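Local coordinates for ABC transporter, substrate binding protein (Agrobacterium tumefaciens, PDB 3C9H), which probably captures a solute in the periplasm and hands it to an ABC transporter, and binds a magnesium ion, at residues E52-Q55 and K56-D60; R278-L281 and E282-S286; F195-I198 and W199-I202; Y74-I77 and V78-D82. All coordinates share one frame; numbering follows the deposited sequence.

Contact 1: residues E52-Q55 and K56-D60; sequences EGFQ and KANPD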
# COMPACT_ATOMS: atom_id res chain seq x y z
N GLU A 52 -9.51 -3.11 17.04
CA GLU A 52 -10.66 -3.18 17.96
C GLU A 52 -11.55 -4.38 17.64
O GLU A 52 -11.99 -5.07 18.56
CB GLU A 52 -11.45 -1.88 17.91
CG GLU A 52 -10.69 -0.73 18.56
CD GLU A 52 -11.31 0.65 18.33
OE1 GLU A 52 -12.25 0.78 17.49
OE2 GLU A 52 -10.82 1.62 18.97
N GLY A 53 -11.81 -4.63 16.36
CA GLY A 53 -12.64 -5.77 15.96
C GLY A 53 -12.03 -7.10 16.37
O GLY A 53 -12.70 -7.98 16.93
N PHE A 54 -10.74 -7.24 16.12
CA PHE A 54 -9.99 -8.41 16.53
C PHE A 54 -10.07 -8.62 18.04
O PHE A 54 -10.31 -9.74 18.49
CB PHE A 54 -8.52 -8.28 16.09
CG PHE A 54 -7.65 -9.41 16.57
CD1 PHE A 54 -7.70 -10.65 15.94
CD2 PHE A 54 -6.81 -9.24 17.67
CE1 PHE A 54 -6.90 -11.71 16.40
CE2 PHE A 54 -6.02 -10.30 18.14
CZ PHE A 54 -6.06 -11.52 17.49
N GLN A 55 -9.86 -7.56 18.81
CA GLN A 55 -9.85 -7.63 20.26
C GLN A 55 -11.23 -7.96 20.85
O GLN A 55 -11.30 -8.74 21.78
CB GLN A 55 -9.31 -6.34 20.89
CG GLN A 55 -7.81 -6.17 20.71
CD GLN A 55 -7.22 -5.25 21.70
OE1 GLN A 55 -7.63 -4.09 21.82
NE2 GLN A 55 -6.24 -5.73 22.45
N LYS A 56 -12.29 -7.38 20.31
CA LYS A 56 -13.67 -7.75 20.69
C LYS A 56 -13.95 -9.24 20.45
O LYS A 56 -14.62 -9.87 21.26
CB LYS A 56 -14.69 -6.94 19.90
CG LYS A 56 -14.82 -5.50 20.32
CD LYS A 56 -15.68 -4.77 19.33
CE LYS A 56 -15.69 -3.30 19.59
NZ LYS A 56 -16.45 -2.64 18.49
N ALA A 57 -13.44 -9.78 19.34
CA ALA A 57 -13.55 -11.22 19.06
C ALA A 57 -12.65 -12.04 19.99
O ALA A 57 -12.93 -13.19 20.26
CB ALA A 57 -13.18 -11.51 17.59
N ASN A 58 -11.57 -11.43 20.47
CA ASN A 58 -10.53 -12.11 21.26
C ASN A 58 -10.15 -11.28 22.48
O ASN A 58 -9.10 -10.67 22.52
CB ASN A 58 -9.30 -12.36 20.38
CG ASN A 58 -9.62 -13.20 19.17
OD1 ASN A 58 -9.69 -14.42 19.28
ND2 ASN A 58 -9.86 -12.56 18.02
N PRO A 59 -11.04 -11.24 23.50
CA PRO A 59 -10.84 -10.34 24.63
C PRO A 59 -9.62 -10.60 25.52
O PRO A 59 -9.27 -9.74 26.31
CB PRO A 59 -12.14 -10.47 25.43
CG PRO A 59 -12.79 -11.70 24.98
CD PRO A 59 -12.29 -12.01 23.60
N ASP A 60 -8.97 -11.75 25.38
CA ASP A 60 -7.77 -12.07 26.18
C ASP A 60 -6.44 -11.73 25.49
O ASP A 60 -5.38 -12.01 26.04
CB ASP A 60 -7.77 -13.57 26.55
CG ASP A 60 -8.84 -13.94 27.58
OD1 ASP A 60 -9.23 -13.06 28.39
OD2 ASP A 60 -9.27 -15.12 27.59
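E52 and K56 are bonded across the last turn of helix 44-57, the helix of the beta-alpha-beta unit that runs from strand 35-40 to strand 62-67, and the chain beyond it unwinds towards P59. The carbonyl oxygen E52 O takes a nearly straight bond from K56 N (2.9 Å, 169° at the hydrogen), and the lysine chain, extended beyond CG, runs past the same oxygen, with K56 CG 3.4 Å from E52 O. The two charged ends stay apart, E52 OE1 and K56 NZ being 5.5 Å from each other. G53 O repeats the helical pattern one residue on, accepting from A57 N at 3.1 Å. At F54 the pattern changes, because N58 is the first residue to leave helical backbone angles. Its side chain folds back, with CG beside the backbone N (chi1 -59°), and N58 ND2 donates to F54 O at 2.9 Å, the oxygen lying close to the plane of the N58 amide; N58 N adds only a weak bond to that oxygen. The same amide nitrogen lies over one face of the F54 ring, near its rim, 3.5 Å from F54 CE1, the ring and amide planes being 33° apart. The other end of the amide, N58 OD1, accepts from R279 NH1 of helix 274-285. Q55, finally, carries its amide away from the helix end to the adjoining backbone, where Q55 NE2 donates to I61 O and F24 O.

Contact 2: residues R278-L281 and E282-S286; sequences RRYL and EFFMS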
# COMPACT_ATOMS: atom_id res chain seq x y z
N ARG A 278 -1.65 -16.19 13.12
CA ARG A 278 -2.64 -16.83 12.26
C ARG A 278 -4.06 -16.42 12.63
O ARG A 278 -4.94 -16.32 11.74
CB ARG A 278 -2.54 -18.34 12.33
CG ARG A 278 -1.48 -18.88 11.48
CD ARG A 278 -1.45 -20.35 11.46
NE ARG A 278 -0.08 -20.73 11.31
CZ ARG A 278 0.72 -21.15 12.29
NH1 ARG A 278 0.29 -21.40 13.49
NH2 ARG A 278 1.95 -21.42 11.99
N ARG A 279 -4.30 -16.21 13.92
CA ARG A 279 -5.63 -15.77 14.37
C ARG A 279 -5.97 -14.40 13.80
O ARG A 279 -7.10 -14.15 13.36
CB ARG A 279 -5.72 -15.69 15.90
CG ARG A 279 -7.16 -15.97 16.36
CD ARG A 279 -7.40 -15.76 17.82
NE ARG A 279 -6.65 -16.71 18.62
CZ ARG A 279 -6.69 -16.78 19.95
NH1 ARG A 279 -7.43 -15.93 20.66
NH2 ARG A 279 -5.94 -17.68 20.58
N TYR A 280 -5.00 -13.50 13.85
CA TYR A 280 -5.14 -12.15 13.30
C TYR A 280 -5.32 -12.20 11.77
O TYR A 280 -6.22 -11.57 11.20
CB TYR A 280 -3.89 -11.37 13.66
CG TYR A 280 -3.99 -9.88 13.53
CD1 TYR A 280 -4.67 -9.11 14.48
CD2 TYR A 280 -3.33 -9.22 12.50
CE1 TYR A 280 -4.71 -7.70 14.39
CE2 TYR A 280 -3.36 -7.80 12.41
CZ TYR A 280 -4.05 -7.07 13.36
OH TYR A 280 -4.09 -5.68 13.26
N LEU A 281 -4.48 -12.99 11.11
CA LEU A 281 -4.66 -13.22 9.66
C LEU A 281 -6.05 -13.74 9.32
O LEU A 281 -6.73 -13.22 8.43
CB LEU A 281 -3.58 -14.18 9.15
CG LEU A 281 -3.64 -14.58 7.70
CD1 LEU A 281 -3.74 -13.34 6.74
CD2 LEU A 281 -2.46 -15.49 7.36
N GLU A 282 -6.50 -14.77 10.03
CA GLU A 282 -7.85 -15.26 9.86
C GLU A 282 -8.88 -14.13 10.03
O GLU A 282 -9.83 -14.03 9.24
CB GLU A 282 -8.13 -16.38 10.87
CG GLU A 282 -9.35 -17.20 10.57
CD GLU A 282 -9.28 -18.54 11.28
OE1 GLU A 282 -9.22 -18.50 12.53
OE2 GLU A 282 -9.24 -19.60 10.58
N PHE A 283 -8.70 -13.27 11.04
CA PHE A 283 -9.62 -12.16 11.22
C PHE A 283 -9.62 -11.19 10.02
O PHE A 283 -10.67 -10.80 9.53
CB PHE A 283 -9.36 -11.42 12.53
CG PHE A 283 -10.27 -10.24 12.72
CD1 PHE A 283 -11.55 -10.40 13.25
CD2 PHE A 283 -9.87 -8.99 12.30
CE1 PHE A 283 -12.39 -9.29 13.38
CE2 PHE A 283 -10.72 -7.87 12.42
CZ PHE A 283 -11.98 -8.02 12.95
N PHE A 284 -8.43 -10.83 9.54
CA PHE A 284 -8.29 -10.01 8.35
C PHE A 284 -8.90 -10.63 7.09
O PHE A 284 -9.25 -9.90 6.18
CB PHE A 284 -6.81 -9.66 8.09
CG PHE A 284 -6.36 -8.39 8.80
CD1 PHE A 284 -5.83 -7.31 8.08
CD2 PHE A 284 -6.51 -8.27 10.18
CE1 PHE A 284 -5.44 -6.15 8.72
CE2 PHE A 284 -6.14 -7.11 10.83
CZ PHE A 284 -5.60 -6.05 10.10
N MET A 285 -9.01 -11.96 7.04
CA MET A 285 -9.58 -12.68 5.89
C MET A 285 -11.10 -12.88 6.04
O MET A 285 -11.78 -13.15 5.04
CB MET A 285 -8.92 -14.06 5.72
CG MET A 285 -7.44 -14.05 5.26
SD MET A 285 -6.67 -15.70 5.27
CE MET A 285 -7.33 -16.33 3.71
N SER A 286 -11.59 -12.74 7.27
CA SER A 286 -12.98 -13.06 7.66
C SER A 286 -13.99 -12.08 7.02
O SER A 286 -13.64 -10.95 6.68
CB SER A 286 -13.14 -13.03 9.19
OG SER A 286 -13.11 -11.71 9.73
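Y280 and F284, one helical turn apart on helix 274-285, lie side by side and point the same way. The planes stand 36° apart and the centroids are 4.6 Å from each other, an oblique pairing in which F284 leans over one face of the tyrosine ring. F284 CE2 lies 3.3 Å from both Y280 CE2 and Y280 CZ. With CG swung opposite the backbone nitrogen (chi1 -164°), Y280 projects its ring outward from the helix, beside that of F284. A looser pair forms next along the chain: L281 and M285 cross at a slant, and the thioether of M285 comes beside the branch of the leucine, M285 SD lying 4.0 Å from L281 CD1. The i to i+4 backbone bonds of the helix run alongside, including F284 N to Y280 O at 2.9 Å. S286 is the first residue beyond the helix; its hydroxyl donates to F283 O at 2.6 Å, in the carbonyl plane on a lone pair, while S286 OG accepts from G289 N as the N-cap of helix 287-296. Around the aromatic pair, F54 and F92 meet Y280 and F284 respectively edge-to-face. The pairing is thus almost wholly apolar: Y280 OH is buried without a hydrogen-bonding partner in the model, so the tyrosine contributes mainly as a packed ring.

Contact 3: residues F195-I198 and W199-I202; sequences FGDI and WSVI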
# COMPACT_ATOMS: atom_id res chain seq x y z
N PHE A 195 3.35 1.45 -19.15
CA PHE A 195 3.55 2.71 -19.83
C PHE A 195 5.00 2.72 -20.26
O PHE A 195 5.91 2.87 -19.43
CB PHE A 195 3.28 3.84 -18.82
CG PHE A 195 2.60 5.05 -19.39
CD1 PHE A 195 3.19 6.31 -19.27
CD2 PHE A 195 1.36 4.95 -20.01
CE1 PHE A 195 2.57 7.44 -19.77
CE2 PHE A 195 0.71 6.08 -20.51
CZ PHE A 195 1.33 7.33 -20.39
N GLY A 196 5.22 2.53 -21.57
CA GLY A 196 6.57 2.50 -22.12
C GLY A 196 7.27 3.81 -21.82
O GLY A 196 8.40 3.83 -21.30
N ASP A 197 6.57 4.91 -22.11
CA ASP A 197 7.09 6.26 -21.90
C ASP A 197 6.75 6.84 -20.51
O ASP A 197 6.41 8.03 -20.38
CB ASP A 197 6.58 7.19 -23.01
CG ASP A 197 7.42 8.45 -23.15
OD1 ASP A 197 8.63 8.40 -22.83
OD2 ASP A 197 6.88 9.50 -23.58
N ILE A 198 6.86 6.02 -19.46
CA ILE A 198 6.76 6.54 -18.10
C ILE A 198 7.89 7.52 -17.81
O ILE A 198 7.75 8.41 -16.98
CB ILE A 198 6.78 5.40 -17.01
CG1 ILE A 198 6.47 5.96 -15.62
CG2 ILE A 198 8.12 4.69 -16.97
CD1 ILE A 198 5.16 6.74 -15.53
N TRP A 199 9.01 7.35 -18.51
CA TRP A 199 10.18 8.18 -18.25
C TRP A 199 9.97 9.64 -18.65
O TRP A 199 10.50 10.54 -18.01
CB TRP A 199 11.43 7.57 -18.91
CG TRP A 199 11.63 6.20 -18.38
CD1 TRP A 199 11.36 5.02 -19.01
CD2 TRP A 199 12.05 5.87 -17.06
NE1 TRP A 199 11.63 3.97 -18.17
CE2 TRP A 199 12.05 4.46 -16.97
CE3 TRP A 199 12.43 6.62 -15.95
CZ2 TRP A 199 12.42 3.80 -15.80
CZ3 TRP A 199 12.81 5.97 -14.81
CH2 TRP A 199 12.80 4.56 -14.74
N SER A 200 9.16 9.88 -19.67
CA SER A 200 8.75 11.25 -19.99
C SER A 200 7.99 11.88 -18.80
O SER A 200 8.18 13.07 -18.49
CB SER A 200 7.92 11.31 -21.28
OG SER A 200 6.71 10.58 -21.14
N VAL A 201 7.14 11.08 -18.15
CA VAL A 201 6.44 11.54 -16.94
C VAL A 201 7.44 11.85 -15.81
O VAL A 201 7.38 12.92 -15.23
CB VAL A 201 5.38 10.52 -16.43
CG1 VAL A 201 4.69 11.03 -15.14
CG2 VAL A 201 4.34 10.22 -17.52
N ILE A 202 8.36 10.93 -15.54
CA ILE A 202 9.35 11.13 -14.47
C ILE A 202 10.20 12.37 -14.76
O ILE A 202 10.43 13.21 -13.89
CB ILE A 202 10.26 9.87 -14.28
CG1 ILE A 202 9.41 8.63 -13.99
CG2 ILE A 202 11.24 10.08 -13.14
CD1 ILE A 202 8.29 8.90 -12.98
O HOH W 1 10.23 6.79 -21.60
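S200 OG is flanked by two oxygens of D197, lying 2.7 Å from the carboxylate atom D197 OD2 and equally near the main-chain D197 O; its single proton could serve either. The aspartate side chain extends with CG opposite its backbone nitrogen (chi1 -160°), and this brings the carboxylate alongside the serine. A weak bond from S200 N to D197 O backs the pair up. The other carboxylate oxygen holds a water, which donates to D197 OD1 at 2.6 Å and weakly accepts from W199 N, so the water links the D197 carboxylate loosely to the backbone of W199. The turn itself is type I, running from F195 to I198, and I202 N donates to I198 O at 3.0 Å, a regular helical bond.

Next to the polar group, I198 spreads its branches over apolar neighbours. Its CG2 methyl sits squarely over the five-membered ring of W199, a CH-pi contact with I198 CG2 3.8 Å from that centroid and only 9° off the normal. At the far end of the isoleucine, I198 CD1 reaches V201 CB at 3.9 Å. F195 crosses V201 at about a right angle, F195 CE1 standing 4.0 Å from V201 CG2.

These contacts join helix 183-194 to the next helix through a tight connection. The indole of W199 meets R347 of helix 338-353 in a cation-pi contact, I202 packs on W348 of that same C-terminal helix, and V201 faces V159 of helix 155-164.

Contact 4: residues Y74-I77 and V78-D82; sequences YDRI and VKETD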
# COMPACT_ATOMS: atom_id res chain seq x y z
N TYR A 74 10.45 -5.54 5.91
CA TYR A 74 11.34 -6.51 5.27
C TYR A 74 12.69 -6.62 5.98
O TYR A 74 13.12 -7.70 6.40
CB TYR A 74 11.54 -6.14 3.78
CG TYR A 74 12.50 -7.07 3.06
CD1 TYR A 74 12.06 -8.26 2.51
CD2 TYR A 74 13.84 -6.74 2.94
CE1 TYR A 74 12.96 -9.14 1.88
CE2 TYR A 74 14.73 -7.59 2.30
CZ TYR A 74 14.29 -8.78 1.78
OH TYR A 74 15.20 -9.63 1.15
N ASP A 75 13.40 -5.50 6.08
CA ASP A 75 14.73 -5.49 6.69
C ASP A 75 14.74 -6.04 8.11
O ASP A 75 15.65 -6.79 8.50
CB ASP A 75 15.30 -4.08 6.72
CG ASP A 75 15.73 -3.60 5.38
OD1 ASP A 75 15.85 -4.42 4.45
OD2 ASP A 75 15.96 -2.37 5.25
N ARG A 76 13.75 -5.67 8.89
CA ARG A 76 13.70 -6.08 10.28
C ARG A 76 13.41 -7.57 10.46
O ARG A 76 14.03 -8.24 11.28
CB ARG A 76 12.65 -5.27 10.99
CG ARG A 76 12.57 -5.55 12.46
CD ARG A 76 12.04 -4.33 13.21
NE ARG A 76 11.57 -4.76 14.52
CZ ARG A 76 10.79 -4.06 15.31
NH1 ARG A 76 10.32 -2.89 14.91
NH2 ARG A 76 10.40 -4.60 16.47
N ILE A 77 12.46 -8.08 9.69
CA ILE A 77 12.16 -9.50 9.75
C ILE A 77 13.38 -10.34 9.34
O ILE A 77 13.71 -11.34 9.99
CB ILE A 77 10.90 -9.85 8.90
CG1 ILE A 77 9.65 -9.32 9.61
CG2 ILE A 77 10.83 -11.38 8.66
CD1 ILE A 77 8.36 -9.43 8.83
N VAL A 78 14.06 -9.93 8.27
CA VAL A 78 15.28 -10.62 7.82
C VAL A 78 16.38 -10.56 8.89
O VAL A 78 17.01 -11.56 9.21
CB VAL A 78 15.82 -10.04 6.49
CG1 VAL A 78 17.26 -10.64 6.15
CG2 VAL A 78 14.86 -10.32 5.35
N LYS A 79 16.64 -9.37 9.42
CA LYS A 79 17.65 -9.20 10.46
C LYS A 79 17.39 -9.97 11.73
O LYS A 79 18.29 -10.63 12.25
CB LYS A 79 17.81 -7.73 10.81
CG LYS A 79 18.65 -7.02 9.83
CD LYS A 79 18.81 -5.56 10.21
CE LYS A 79 19.21 -4.69 9.01
NZ LYS A 79 18.48 -3.37 9.13
N GLU A 80 16.17 -9.89 12.24
CA GLU A 80 15.80 -10.58 13.45
C GLU A 80 15.84 -12.09 13.27
O GLU A 80 16.39 -12.79 14.10
CB GLU A 80 14.43 -10.12 13.97
CG GLU A 80 14.47 -8.70 14.54
CD GLU A 80 13.10 -8.08 14.85
OE1 GLU A 80 12.05 -8.60 14.41
OE2 GLU A 80 13.09 -7.03 15.56
N THR A 81 15.29 -12.57 12.16
CA THR A 81 15.29 -13.99 11.88
C THR A 81 16.73 -14.49 11.75
O THR A 81 17.09 -15.46 12.38
CB THR A 81 14.49 -14.32 10.60
OG1 THR A 81 13.14 -13.84 10.73
CG2 THR A 81 14.47 -15.85 10.36
N ASP A 82 17.55 -13.80 10.96
CA ASP A 82 18.94 -14.20 10.73
C ASP A 82 19.73 -14.25 12.05
O ASP A 82 20.63 -15.09 12.21
CB ASP A 82 19.64 -13.25 9.75
CG ASP A 82 19.22 -13.44 8.29
OD1 ASP A 82 18.50 -14.41 7.94
OD2 ASP A 82 19.63 -12.59 7.47
O HOH W 2 11.85 -7.21 18.04
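Helix 70-82 is braced across one of its turns by a salt bridge between R76 and E80, four residues apart. R76 NE donates to E80 OE2 at 2.9 Å with 157° at the hydrogen. The acceptor lies close to the guanidinium plane, at its edge, whereas the nitrogen meets the carboxylate from above its plane; the two flat groups are almost perpendicular, 86° apart. The arginine chain is extended from CG to NE, and the glutamate rises against its flank, with E80 CD 3.5 Å from R76 CG. A water donates to E80 OE2 at 2.8 Å and accepts only weakly from R76 NH2. Both ends have further partners: R76 NH1 forms a salt bridge with E66, and E80 OE1 accepts from T87 and Y39 hydroxyls. R76 thus faces two carboxylates, while hydroxyls help satisfy E80 OE1.

A second grip lies on I77 O, which takes two donors from one residue, T81 N at 3.0 Å and T81 OG1 at 2.7 Å, arriving from opposite faces of the carbonyl plane. The hydroxyl bends back because OG1 sits beside the backbone nitrogen (chi1 -58°).

Around the helix, V78 CG2 lies over the Y74 ring in a CH-pi contact, 4.1 Å from the centroid, and both residues also pack on L102 of helix 96-104. An i to i+4 salt bridge, an i to i+4 CH-pi contact and a threonine hydroxyl bonded to the carbonyl four residues back are familiar features of alpha-helices, here one in the alpha/beta fold of a periplasmic solute-binding protein.

In the fold
From the N terminus the order is contact 1, contact 4, contact 3, contact 2. Each is confined to one short continuous stretch, so they close no long loop and follow in series without nesting or crossing. Contact 1 finishes helix 44-57 and contact 4 braces the next helix, 70-82; contact 3 makes the turn between two later helices; contact 2 runs through helix 274-285. Far apart in sequence, contacts 1 and 2 nevertheless touch, F283 CZ packing on the G53-F54 backbone, which ties helix 274-285 to helix 44-57. Contact 4 comes within about 12 Å of contact 2 at the nearest atoms. Contact 3 lies across the chain's centre, about 46 Å from contact 1 between centres.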